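Long-range contacts in putative alkaline phosphatase (Pseudomonas fluorescens, PDB 4F1V), which binds phosphate with high affinity in the periplasm and probably hands it to an ABC transporter complex for import: residues Asp63-Ala68 and Thr148-Thr153; Pro270-Asp275 and Leu291-Leu296; Tyr141-Ser146 and Ala187-Gln192; Pro89-Ser94 and Asn332-Leu337. All coordinates share one frame; numbering follows the deposited sequence. Where two conformers were deposited one is given.

Interaction 1. Residues Asp63-Ala68 and Thr148-Thr153; sequences DSKLSA and TTELFT. With PI (hydrogenphosphate ion), chain B.
The loop at S64 runs past the first turns of helix 147-159, and the CA atoms of S64 and E150 lie 6.0 Å apart. E150 carries the polar contact. Its CG stands anti to the backbone N (chi1 -174°) and the rest of the chain is extended, which brings the carboxylate up to the loop. K65 N donates to E150 OE2 on its syn side, at 2.9 Å and nearly straight (164°). S64 OG donates to E150 OE1 at 2.8 Å, reaching it from above the carboxylate plane. A water donates to both K65 O and E150 OE1. R154 forms a salt bridge with the same carboxylate. This is the seam of a venus flytrap fold: the loop follows strand 59-62 of one lobe, while the helix belongs to the other. Phosphate is held between the lobes near the start of this helix. T148 N and T148 OG1 both donate to phosphate O3, at 3.0 Å and 2.7 Å. From the loop side, D63 OD2 comes to 2.5 Å from phosphate O4, so close that an acid group there probably holds a proton. D63 OD1 is hydrogen-bonded to T294. An alanine in place of E150 is likely to leave K65 N and S64 OG without their acceptors across the cleft, and R154 without its anionic mate. L151 CD1 packs on D63 CB at 4.0 Å.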
loop_
_atom_site.group_PDB
_atom_site.type_symbol
_atom_site.label_atom_id
_atom_site.label_comp_id
_atom_site.label_asym_id
_atom_site.label_seq_id
_atom_site.Cartn_x
_atom_site.Cartn_y
_atom_site.Cartn_z
ATOM N N ASP A 63 -1.010 -3.727 -0.759
ATOM C CA ASP A 63 -1.287 -2.720 0.251
ATOM C C ASP A 63 -2.695 -2.898 0.861
ATOM O O ASP A 63 -3.147 -2.039 1.639
ATOM C CB ASP A 63 -0.973 -1.237 -0.163
ATOM C CG ASP A 63 -0.597 -1.117 -1.651
ATOM O OD1 ASP A 63 0.585 -1.073 -1.990
ATOM O OD2 ASP A 63 -1.574 -1.108 -2.439
ATOM N N SER A 64 -3.345 -4.005 0.527
ATOM C CA SER A 64 -4.549 -4.478 1.175
ATOM C C SER A 64 -4.211 -5.668 2.083
ATOM O O SER A 64 -3.606 -6.655 1.628
ATOM C CB SER A 64 -5.588 -4.936 0.138
ATOM O OG SER A 64 -6.659 -5.621 0.723
ATOM N N LYS A 65 -4.604 -5.634 3.344
ATOM C CA LYS A 65 -4.390 -6.789 4.223
ATOM C C LYS A 65 -5.185 -8.006 3.748
ATOM O O LYS A 65 -6.278 -7.904 3.194
ATOM C CB LYS A 65 -4.817 -6.471 5.644
ATOM C CG LYS A 65 -3.798 -5.552 6.380
ATOM C CD LYS A 65 -3.944 -5.485 7.869
ATOM C CE LYS A 65 -3.686 -6.653 8.723
ATOM N NZ LYS A 65 -3.522 -6.155 10.202
ATOM N N LEU A 66 -4.597 -9.171 4.047
ATOM C CA LEU A 66 -5.354 -10.414 3.924
ATOM C C LEU A 66 -6.551 -10.404 4.915
ATOM O O LEU A 66 -6.365 -10.138 6.102
ATOM C CB LEU A 66 -4.424 -11.597 4.177
ATOM C CG LEU A 66 -3.427 -11.818 3.059
ATOM C CD1 LEU A 66 -2.281 -12.676 3.541
ATOM C CD2 LEU A 66 -4.044 -12.525 1.826
ATOM N N SER A 67 -7.751 -10.683 4.397
ATOM C CA SER A 67 -8.920 -10.675 5.234
ATOM C C SER A 67 -8.994 -11.967 6.052
ATOM O O SER A 67 -8.332 -12.962 5.797
ATOM C CB SER A 67 -10.183 -10.570 4.376
ATOM O OG SER A 67 -10.327 -11.800 3.667
ATOM N N ALA A 68 -9.954 -11.975 7.015
ATOM C CA ALA A 68 -10.145 -13.179 7.825
ATOM C C ALA A 68 -10.467 -14.378 6.943
ATOM O O ALA A 68 -10.003 -15.496 7.177
ATOM C CB ALA A 68 -11.227 -12.963 8.864
ATOM N N THR A 148 -4.199 0.937 -2.432
ATOM C CA THR A 148 -4.193 2.384 -2.265
ATOM C C THR A 148 -5.561 2.839 -1.741
ATOM O O THR A 148 -5.685 3.660 -0.805
ATOM C CB THR A 148 -3.852 3.137 -3.535
ATOM O OG1 THR A 148 -2.642 2.611 -4.127
ATOM C CG2 THR A 148 -3.602 4.617 -3.240
ATOM N N THR A 149 -6.627 2.292 -2.331
ATOM C CA THR A 149 -7.981 2.579 -1.820
ATOM C C THR A 149 -8.094 2.158 -0.358
ATOM O O THR A 149 -8.694 2.917 0.443
ATOM C CB THR A 149 -9.066 1.865 -2.646
ATOM O OG1 THR A 149 -9.005 2.403 -3.974
ATOM C CG2 THR A 149 -10.462 2.073 -2.041
ATOM N N GLU A 150 -7.608 0.971 0.018
ATOM C CA GLU A 150 -7.721 0.556 1.418
ATOM C C GLU A 150 -6.980 1.563 2.330
ATOM O O GLU A 150 -7.522 1.996 3.359
ATOM C CB GLU A 150 -7.205 -0.875 1.589
ATOM C CG GLU A 150 -7.453 -1.395 3.024
ATOM C CD GLU A 150 -7.120 -2.881 3.144
ATOM O OE1 GLU A 150 -7.797 -3.699 2.479
ATOM O OE2 GLU A 150 -6.164 -3.229 3.920
ATOM N N LEU A 151 -5.744 1.930 1.978
ATOM C CA LEU A 151 -4.992 2.859 2.822
ATOM C C LEU A 151 -5.725 4.207 2.966
ATOM O O LEU A 151 -5.730 4.829 4.033
ATOM C CB LEU A 151 -3.583 3.096 2.249
ATOM C CG LEU A 151 -2.633 1.903 2.318
ATOM C CD1 LEU A 151 -1.323 2.273 1.659
ATOM C CD2 LEU A 151 -2.437 1.435 3.751
ATOM N N PHE A 152 -6.282 4.686 1.868
ATOM C CA PHE A 152 -6.977 5.998 1.849
ATOM C C PHE A 152 -8.308 5.962 2.625
ATOM O O PHE A 152 -8.601 6.874 3.385
ATOM C CB PHE A 152 -7.173 6.420 0.392
ATOM C CG PHE A 152 -7.793 7.805 0.224
ATOM C CD1 PHE A 152 -7.253 8.931 0.805
ATOM C CD2 PHE A 152 -8.920 7.958 -0.562
ATOM C CE1 PHE A 152 -7.768 10.192 0.634
ATOM C CE2 PHE A 152 -9.472 9.230 -0.758
ATOM C CZ PHE A 152 -8.914 10.328 -0.189
ATOM N N THR A 153 -9.084 4.916 2.384
ATOM C CA THR A 153 -10.373 4.812 3.078
ATOM C C THR A 153 -10.204 4.531 4.552
ATOM O O THR A 153 -11.075 4.918 5.340
ATOM C CB THR A 153 -11.326 3.818 2.402
ATOM O OG1 THR A 153 -10.795 2.465 2.462
ATOM C CG2 THR A 153 -11.677 4.221 1.004
HETATM P P PI B . -2.701 -0.932 -5.577
HETATM O O1 PI B . -3.384 -2.165 -4.985
HETATM O O2 PI B . -2.457 -1.098 -7.079
HETATM O O3 PI B . -3.523 0.328 -5.278
HETATM O O4 PI B . -1.304 -0.785 -4.912
HETATM O O HOH W 1 -4.139 -1.442 4.176
HETATM O O HOH W 2 -8.127 -6.006 4.014
#

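Interaction 2. Residues Pro270-Asp275 and Leu291-Leu296; sequences PVFGPD and LGFTNL
F272 and L291 meet at about a right angle, with a methyl of the leucine set over the aromatic face. L291 CD2 lies 3.6 Å from the centroid of the F272 ring and 3° off its normal, an almost perfectly centred CH-pi contact. The first torsion of L291 (chi1 81°) places CG between its backbone N and carbonyl carbon, and this lifts the branch onto the ring. L291 CG adds a contact of 3.7 Å to F272 CE1. The F272 side chain has CG anti to its carbonyl carbon (chi1 -68°), which sends the ring across to the strand, where F272 CD1 also touches G292 CA at 4.0 Å. A serine at F272 would probably open a gap over L291 and take away the face on which its methyl rests. P270 packs on F293 in a similar crossed manner. P270 CD sits over one face of the F293 ring, and P270 CB is 3.8 Å from F293 CE1. No direct hydrogen bond joins the two backbones; instead, one water donates to P270 O at 2.8 Å and accepts from F293 N at 3.0 Å. This is hydrophobic packing against an inner strand of the five-stranded sheet. Strand 291-299 lies there between strands 59-62 and 85-94. Segment 270-275 pairs with strand 281-282, Y283 meets the F272 ring, and helix 248-252 packs on L291 and F293 through I251.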
loop_
_atom_site.group_PDB
_atom_site.type_symbol
_atom_site.label_atom_id
_atom_site.label_comp_id
_atom_site.label_asym_id
_atom_site.label_seq_id
_atom_site.Cartn_x
_atom_site.Cartn_y
_atom_site.Cartn_z
ATOM N N PRO A 270 0.835 -3.450 10.418
ATOM C CA PRO A 270 0.189 -2.401 11.215
ATOM C C PRO A 270 -0.780 -1.636 10.336
ATOM O O PRO A 270 -0.498 -1.378 9.167
ATOM C CB PRO A 270 1.358 -1.456 11.606
ATOM C CG PRO A 270 2.612 -2.291 11.341
ATOM C CD PRO A 270 2.247 -3.154 10.150
ATOM N N VAL A 271 -1.906 -1.243 10.921
ATOM C CA VAL A 271 -2.804 -0.353 10.267
ATOM C C VAL A 271 -3.067 0.857 11.149
ATOM O O VAL A 271 -3.053 0.788 12.377
ATOM C CB VAL A 271 -4.108 -0.999 9.810
ATOM C CG1 VAL A 271 -3.834 -2.146 8.854
ATOM C CG2 VAL A 271 -4.979 -1.443 10.957
ATOM N N PHE A 272 -3.283 1.995 10.484
ATOM C CA PHE A 272 -3.749 3.206 11.126
ATOM C C PHE A 272 -5.256 3.209 11.160
ATOM O O PHE A 272 -5.927 2.479 10.358
ATOM C CB PHE A 272 -3.153 4.457 10.406
ATOM C CG PHE A 272 -1.686 4.593 10.598
ATOM C CD1 PHE A 272 -0.783 3.899 9.771
ATOM C CD2 PHE A 272 -1.173 5.381 11.633
ATOM C CE1 PHE A 272 0.582 4.027 9.997
ATOM C CE2 PHE A 272 0.184 5.500 11.828
ATOM C CZ PHE A 272 1.083 4.810 11.024
ATOM N N GLY A 273 -5.858 3.987 12.044
ATOM C CA GLY A 273 -7.291 3.967 12.219
ATOM C C GLY A 273 -7.684 5.025 13.224
ATOM O O GLY A 273 -6.946 5.952 13.545
ATOM N N PRO A 274 -8.929 4.920 13.726
ATOM C CA PRO A 274 -9.463 5.949 14.632
ATOM C C PRO A 274 -8.651 6.098 15.902
ATOM O O PRO A 274 -8.030 5.127 16.398
ATOM C CB PRO A 274 -10.857 5.416 14.938
ATOM C CG PRO A 274 -11.243 4.575 13.749
ATOM C CD PRO A 274 -9.931 3.885 13.406
ATOM N N ASP A 275 -8.706 7.327 16.410
ATOM C CA ASP A 275 -8.128 7.655 17.663
ATOM C C ASP A 275 -8.660 6.748 18.817
ATOM O O ASP A 275 -9.738 6.295 18.837
ATOM C CB ASP A 275 -8.378 9.134 18.062
ATOM C CG ASP A 275 -7.718 10.154 17.181
ATOM O OD1 ASP A 275 -6.871 9.789 16.389
ATOM O OD2 ASP A 275 -8.148 11.356 17.316
ATOM N N LEU A 291 -1.112 8.011 5.739
ATOM C CA LEU A 291 0.024 7.098 5.607
ATOM C C LEU A 291 -0.441 5.653 5.907
ATOM O O LEU A 291 -1.530 5.412 6.452
ATOM C CB LEU A 291 1.214 7.504 6.473
ATOM C CG LEU A 291 1.153 7.114 7.959
ATOM C CD1 LEU A 291 2.390 7.649 8.674
ATOM C CD2 LEU A 291 -0.097 7.603 8.685
ATOM N N GLY A 292 0.464 4.704 5.621
ATOM C CA GLY A 292 0.286 3.297 6.007
ATOM C C GLY A 292 1.410 2.464 5.462
ATOM O O GLY A 292 2.484 3.012 5.149
ATOM N N PHE A 293 1.216 1.141 5.395
ATOM C CA PHE A 293 2.231 0.204 4.916
ATOM C C PHE A 293 1.767 -0.491 3.656
ATOM O O PHE A 293 0.577 -0.762 3.450
ATOM C CB PHE A 293 2.600 -0.869 5.990
ATOM C CG PHE A 293 3.297 -0.255 7.177
ATOM C CD1 PHE A 293 2.577 0.260 8.250
ATOM C CD2 PHE A 293 4.673 -0.135 7.164
ATOM C CE1 PHE A 293 3.240 0.865 9.310
ATOM C CE2 PHE A 293 5.328 0.468 8.228
ATOM C CZ PHE A 293 4.624 0.945 9.317
ATOM N N THR A 294 2.758 -0.821 2.810
ATOM C CA THR A 294 2.542 -1.808 1.729
ATOM C C THR A 294 3.377 -3.041 2.060
ATOM O O THR A 294 4.433 -2.912 2.689
ATOM C CB THR A 294 2.856 -1.201 0.361
ATOM O OG1 THR A 294 2.551 -2.161 -0.644
ATOM C CG2 THR A 294 4.289 -0.747 0.189
ATOM N N ASN A 295 2.887 -4.217 1.663
ATOM C CA ASN A 295 3.283 -5.502 2.252
ATOM C C ASN A 295 3.710 -6.524 1.201
ATOM O O ASN A 295 3.428 -6.409 0.010
ATOM C CB ASN A 295 2.111 -6.078 3.082
ATOM C CG ASN A 295 1.480 -4.976 3.917
ATOM O OD1 ASN A 295 2.187 -4.277 4.673
ATOM N ND2 ASN A 295 0.204 -4.835 3.807
ATOM N N LEU A 296 4.400 -7.561 1.727
ATOM C CA LEU A 296 4.758 -8.780 0.948
ATOM C C LEU A 296 3.923 -9.957 1.467
ATOM O O LEU A 296 3.652 -10.067 2.671
ATOM C CB LEU A 296 6.219 -9.147 1.201
ATOM C CG LEU A 296 7.304 -8.077 0.974
ATOM C CD1 LEU A 296 8.696 -8.624 1.264
ATOM C CD2 LEU A 296 7.222 -7.486 -0.392
HETATM O O HOH W 3 -1.128 -0.144 6.731
#

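Interaction 3. Residues Tyr141-Ser146 and Ala187-Gln192; sequences YRSESS and AATGSQ. With PI (hydrogenphosphate ion), chain B.
G190 N donates to E144 OE2 at 2.9 Å, on the syn side of the carboxylate. R142 NH2 forms a salt bridge with the same OE2 at 2.8 Å, from the opposite face of the carboxylate plane. R142 NE donates to E144 OE1 close to the guanidinium plane, so the arginine grips E144 side-on with two nitrogens. E144 therefore links the arginine to the start of the 190-198 region. The guanidinium is also sandwiched. G190 C and S191 N lie over one face, and S146 OG lies 3.4 Å above the other. Bends at chi2 and chi3 curl the R142 chain, and its NH2 donates to phosphate O2 at 2.8 Å with an angle of 164°. R142 NH1 and S146 OG both donate to phosphate O3. With the guanidinium held by E144 and covered on both faces, the arginine is likely to have little freedom to turn. Strands 138-142 and 186-188 are parallel neighbours joined through helix 147-159, a beta-alpha-beta crossover; R142 at the end of the first strand and S146 in the loop before the helix both reach the anion. S146 also caps the helix start, at T149 N. The strands are tied by A188 N donating to Y141 O at 3.0 Å and S143 N donating to A188 O at 2.8 Å. Y141 lays one ring face against A187, whose CB is 3.6 Å from Y141 CZ. S143 OG and T189 OG1 share a hydrogen bond of 2.8 Å.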
loop_
_atom_site.group_PDB
_atom_site.type_symbol
_atom_site.label_atom_id
_atom_site.label_comp_id
_atom_site.label_asym_id
_atom_site.label_seq_id
_atom_site.Cartn_x
_atom_site.Cartn_y
_atom_site.Cartn_z
ATOM N N TYR A 141 -11.075 7.851 -9.245
ATOM C CA TYR A 141 -10.904 6.798 -8.254
ATOM C C TYR A 141 -10.566 5.489 -8.971
ATOM O O TYR A 141 -10.740 5.328 -10.161
ATOM C CB TYR A 141 -12.118 6.677 -7.339
ATOM C CG TYR A 141 -13.331 6.129 -8.065
ATOM C CD1 TYR A 141 -13.630 4.774 -8.034
ATOM C CD2 TYR A 141 -14.158 6.967 -8.793
ATOM C CE1 TYR A 141 -14.703 4.233 -8.695
ATOM C CE2 TYR A 141 -15.210 6.443 -9.527
ATOM C CZ TYR A 141 -15.513 5.087 -9.483
ATOM O OH TYR A 141 -16.590 4.544 -10.174
ATOM N N ARG A 142 -10.099 4.508 -8.165
ATOM C CA ARG A 142 -9.707 3.202 -8.710
ATOM C C ARG A 142 -10.913 2.308 -8.921
ATOM O O ARG A 142 -11.684 2.045 -7.983
ATOM C CB ARG A 142 -8.669 2.527 -7.758
ATOM C CG ARG A 142 -7.318 3.215 -7.777
ATOM C CD ARG A 142 -6.514 2.873 -9.024
ATOM N NE ARG A 142 -6.105 1.465 -9.053
ATOM C CZ ARG A 142 -5.094 0.994 -8.326
ATOM N NH1 ARG A 142 -4.285 1.820 -7.640
ATOM N NH2 ARG A 142 -4.876 -0.324 -8.307
ATOM N N SER A 143 -11.050 1.797 -10.130
ATOM C CA SER A 143 -12.128 0.908 -10.475
ATOM C C SER A 143 -12.116 -0.451 -9.804
ATOM O O SER A 143 -13.149 -1.062 -9.587
ATOM C CB SER A 143 -12.131 0.663 -12.020
ATOM O OG SER A 143 -10.997 -0.092 -12.427
ATOM N N GLU A 144 -10.910 -0.935 -9.519
ATOM C CA GLU A 144 -10.680 -2.323 -9.120
ATOM C C GLU A 144 -10.299 -2.373 -7.626
ATOM O O GLU A 144 -10.264 -1.398 -6.919
ATOM C CB GLU A 144 -9.620 -2.989 -10.016
ATOM C CG GLU A 144 -8.163 -2.748 -9.762
ATOM C CD GLU A 144 -7.598 -1.390 -10.148
ATOM O OE1 GLU A 144 -8.251 -0.334 -10.014
ATOM O OE2 GLU A 144 -6.348 -1.374 -10.472
ATOM N N SER A 145 -10.030 -3.620 -7.162
ATOM C CA SER A 145 -9.703 -3.870 -5.785
ATOM C C SER A 145 -8.246 -3.424 -5.549
ATOM O O SER A 145 -7.294 -4.032 -6.024
ATOM C CB SER A 145 -9.858 -5.349 -5.503
ATOM O OG SER A 145 -9.469 -5.681 -4.183
ATOM N N SER A 146 -8.115 -2.303 -4.803
ATOM C CA SER A 146 -6.892 -1.568 -4.669
ATOM C C SER A 146 -6.477 -1.391 -3.212
ATOM O O SER A 146 -7.276 -0.979 -2.356
ATOM C CB SER A 146 -7.110 -0.167 -5.293
ATOM O OG SER A 146 -6.168 0.807 -4.930
ATOM N N ALA A 187 -13.878 6.534 -12.936
ATOM C CA ALA A 187 -13.155 5.332 -12.585
ATOM C C ALA A 187 -11.984 5.102 -13.539
ATOM O O ALA A 187 -12.124 5.287 -14.743
ATOM C CB ALA A 187 -14.037 4.115 -12.589
ATOM N N ALA A 188 -10.848 4.644 -13.039
ATOM C CA ALA A 188 -9.725 4.218 -13.887
ATOM C C ALA A 188 -9.006 3.077 -13.146
ATOM O O ALA A 188 -9.196 2.838 -11.971
ATOM C CB ALA A 188 -8.793 5.379 -14.226
ATOM N N THR A 189 -8.120 2.393 -13.904
ATOM C CA THR A 189 -7.551 1.107 -13.466
ATOM C C THR A 189 -6.041 1.243 -13.324
ATOM O O THR A 189 -5.371 1.686 -14.280
ATOM C CB THR A 189 -7.901 0.011 -14.468
ATOM O OG1 THR A 189 -9.309 -0.007 -14.611
ATOM C CG2 THR A 189 -7.377 -1.363 -14.062
ATOM N N GLY A 190 -5.503 0.847 -12.188
ATOM C CA GLY A 190 -4.125 0.960 -11.866
ATOM C C GLY A 190 -3.750 2.369 -11.441
ATOM O O GLY A 190 -4.366 3.365 -11.763
ATOM N N SER A 191 -2.607 2.482 -10.735
ATOM C CA SER A 191 -2.071 3.824 -10.396
ATOM C C SER A 191 -1.850 4.673 -11.656
ATOM O O SER A 191 -2.238 5.834 -11.715
ATOM C CB SER A 191 -0.743 3.702 -9.630
ATOM O OG SER A 191 -0.886 3.131 -8.340
ATOM N N GLN A 192 -1.172 4.070 -12.641
ATOM C CA GLN A 192 -0.890 4.819 -13.841
ATOM C C GLN A 192 -2.146 5.169 -14.602
ATOM O O GLN A 192 -2.268 6.271 -15.171
ATOM C CB GLN A 192 0.140 3.996 -14.686
ATOM C CG GLN A 192 1.486 3.782 -13.963
ATOM C CD GLN A 192 2.323 2.672 -14.565
ATOM O OE1 GLN A 192 2.007 1.448 -14.446
ATOM N NE2 GLN A 192 3.402 3.054 -15.313
HETATM P P PI B . -2.701 -0.932 -5.577
HETATM O O1 PI B . -3.384 -2.165 -4.985
HETATM O O2 PI B . -2.457 -1.098 -7.079
HETATM O O3 PI B . -3.523 0.328 -5.278
HETATM O O4 PI B . -1.304 -0.785 -4.912
#

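Interaction 4. Residues Pro89-Ser94 and Asn332-Leu337; sequences PSVGTS and NAFVPL
A single antiparallel bridge, the hydrogen-bonded pair G92 and V335, joins strand 85-94 to the loop between helices 326-331 and 339-349. G92 N donates to V335 O at 2.9 Å, and V335 N donates to G92 O at 2.8 Å. Glycine suits this place: a side chain at G92 would come tight against V335 CB. F334 lies alongside T93, both side chains pointing the same way. T93 OG1 meets the F334 ring at its edge, near the ring plane, 3.4 Å from F334 CE1. Having OG1 anti to the backbone N (chi1 -170°) also lets T93 donate to S94 O, so its hydroxyl is satisfied while it sits against the ring. V91 CG2 crosses to F334 CB at 3.7 Å. Further along, L337 turns its branched end to the strand, and L337 CG rests 3.7 Å from S90 O while L337 CD1 touches P89 O. At the other end a water accepts from S94 N at 2.9 Å and donates to A333 O at 2.7 Å. A333, with positive phi, is the C-prime residue of a Schellman motif that ends helix 326-331, so the chain leaves that helix straight into the bridge. I329 of the same helix packs on V91 and F334. Strand 85-94 is an outermost strand of the five-stranded sheet, next to strand 291-299, and S90 and V91 form a classic beta bulge opposite T294.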
loop_
_atom_site.group_PDB
_atom_site.type_symbol
_atom_site.label_atom_id
_atom_site.label_comp_id
_atom_site.label_asym_id
_atom_site.label_seq_id
_atom_site.Cartn_x
_atom_site.Cartn_y
_atom_site.Cartn_z
ATOM N N PRO A 89 5.172 -6.297 6.404
ATOM C CA PRO A 89 5.389 -4.959 5.770
ATOM C C PRO A 89 6.648 -4.965 4.952
ATOM O O PRO A 89 7.669 -5.530 5.371
ATOM C CB PRO A 89 5.532 -4.040 6.990
ATOM C CG PRO A 89 4.645 -4.721 7.978
ATOM C CD PRO A 89 5.061 -6.189 7.844
ATOM N N SER A 90 6.579 -4.239 3.828
ATOM C CA SER A 90 7.729 -3.975 2.973
ATOM C C SER A 90 8.357 -2.607 3.241
ATOM O O SER A 90 9.523 -2.509 3.567
ATOM C CB SER A 90 7.271 -4.110 1.521
ATOM O OG SER A 90 8.379 -3.839 0.664
ATOM N N VAL A 91 7.529 -1.559 3.121
ATOM C CA VAL A 91 7.925 -0.171 3.313
ATOM C C VAL A 91 6.703 0.611 3.856
ATOM O O VAL A 91 5.592 0.202 3.709
ATOM C CB VAL A 91 8.452 0.514 2.021
ATOM C CG1 VAL A 91 9.579 -0.303 1.388
ATOM C CG2 VAL A 91 7.321 0.699 0.985
ATOM N N GLY A 92 7.029 1.801 4.460
ATOM C CA GLY A 92 5.956 2.768 4.746
ATOM C C GLY A 92 5.702 3.703 3.588
ATOM O O GLY A 92 6.620 3.937 2.754
ATOM N N THR A 93 4.527 4.279 3.541
ATOM C CA THR A 93 4.152 5.180 2.464
ATOM C C THR A 93 3.141 6.216 2.920
ATOM O O THR A 93 2.235 5.907 3.714
ATOM C CB THR A 93 3.545 4.364 1.252
ATOM O OG1 THR A 93 3.387 5.204 0.134
ATOM C CG2 THR A 93 2.280 3.607 1.579
ATOM N N SER A 94 3.266 7.421 2.357
ATOM C CA SER A 94 2.180 8.376 2.416
ATOM C C SER A 94 1.116 8.008 1.311
ATOM O O SER A 94 1.365 7.153 0.455
ATOM C CB SER A 94 2.680 9.810 2.198
ATOM O OG SER A 94 3.249 9.910 0.888
ATOM N N ASN A 332 11.968 5.911 -4.513
ATOM C CA ASN A 332 10.639 5.751 -5.029
ATOM C C ASN A 332 9.543 6.303 -4.067
ATOM O O ASN A 332 8.367 5.953 -4.162
ATOM C CB ASN A 332 10.343 4.269 -5.398
ATOM C CG ASN A 332 11.212 3.850 -6.573
ATOM O OD1 ASN A 332 10.871 4.106 -7.696
ATOM N ND2 ASN A 332 12.382 3.227 -6.287
ATOM N N ALA A 333 9.962 7.261 -3.203
ATOM C CA ALA A 333 9.099 8.059 -2.367
ATOM C C ALA A 333 8.503 7.317 -1.163
ATOM O O ALA A 333 7.522 7.718 -0.604
ATOM C CB ALA A 333 7.960 8.744 -3.155
ATOM N N PHE A 334 9.240 6.262 -0.721
ATOM C CA PHE A 334 8.797 5.439 0.402
ATOM C C PHE A 334 9.751 5.574 1.600
ATOM O O PHE A 334 10.850 6.122 1.516
ATOM C CB PHE A 334 8.635 3.959 -0.055
ATOM C CG PHE A 334 7.700 3.799 -1.227
ATOM C CD1 PHE A 334 6.392 4.266 -1.164
ATOM C CD2 PHE A 334 8.124 3.142 -2.368
ATOM C CE1 PHE A 334 5.527 4.122 -2.258
ATOM C CE2 PHE A 334 7.281 2.995 -3.440
ATOM C CZ PHE A 334 5.994 3.487 -3.372
ATOM N N VAL A 335 9.261 4.985 2.712
ATOM C CA VAL A 335 9.984 5.054 3.989
ATOM C C VAL A 335 10.552 3.681 4.346
ATOM O O VAL A 335 9.786 2.713 4.521
ATOM C CB VAL A 335 9.043 5.544 5.121
ATOM C CG1 VAL A 335 9.788 5.620 6.433
ATOM C CG2 VAL A 335 8.431 6.899 4.807
ATOM N N PRO A 336 11.864 3.570 4.504
ATOM C CA PRO A 336 12.471 2.310 4.990
ATOM C C PRO A 336 11.959 1.937 6.374
ATOM O O PRO A 336 11.534 2.784 7.191
ATOM C CB PRO A 336 13.961 2.644 5.048
ATOM C CG PRO A 336 14.120 3.729 4.018
ATOM C CD PRO A 336 12.907 4.591 4.135
ATOM N N LEU A 337 11.960 0.638 6.648
ATOM C CA LEU A 337 11.635 0.183 7.973
ATOM C C LEU A 337 12.791 0.450 8.927
ATOM O O LEU A 337 13.984 0.324 8.563
ATOM C CB LEU A 337 11.357 -1.331 8.012
ATOM C CG LEU A 337 10.179 -1.757 7.083
ATOM C CD1 LEU A 337 9.920 -3.241 7.229
ATOM C CD2 LEU A 337 8.910 -0.955 7.302
HETATM O O HOH W 4 5.782 8.422 1.388
#

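Interactions 2 and 4 share the five-stranded sheet through the neighbouring strands 291-299 and 85-94; their centres are 11 Å apart, and G292 N lies 2.9 Å from T93 O. Interaction 1 lies 8 Å from interaction 2, centre to centre, and L151 CD2 packs on F293 O. Interaction 3 belongs to the four-stranded sheet, and its centre is about 20 Å from that of interaction 2. Interactions 1 and 3 have centres about 13 Å apart and both touch the phosphate. Their segments alternate along the chain, with helix 147-159 following strand 138-142. Segments 89-94 and 332-337 bracket interaction 3, then interaction 2. Together the contacts run from the packing of one lobe, across the anion, to the other lobe.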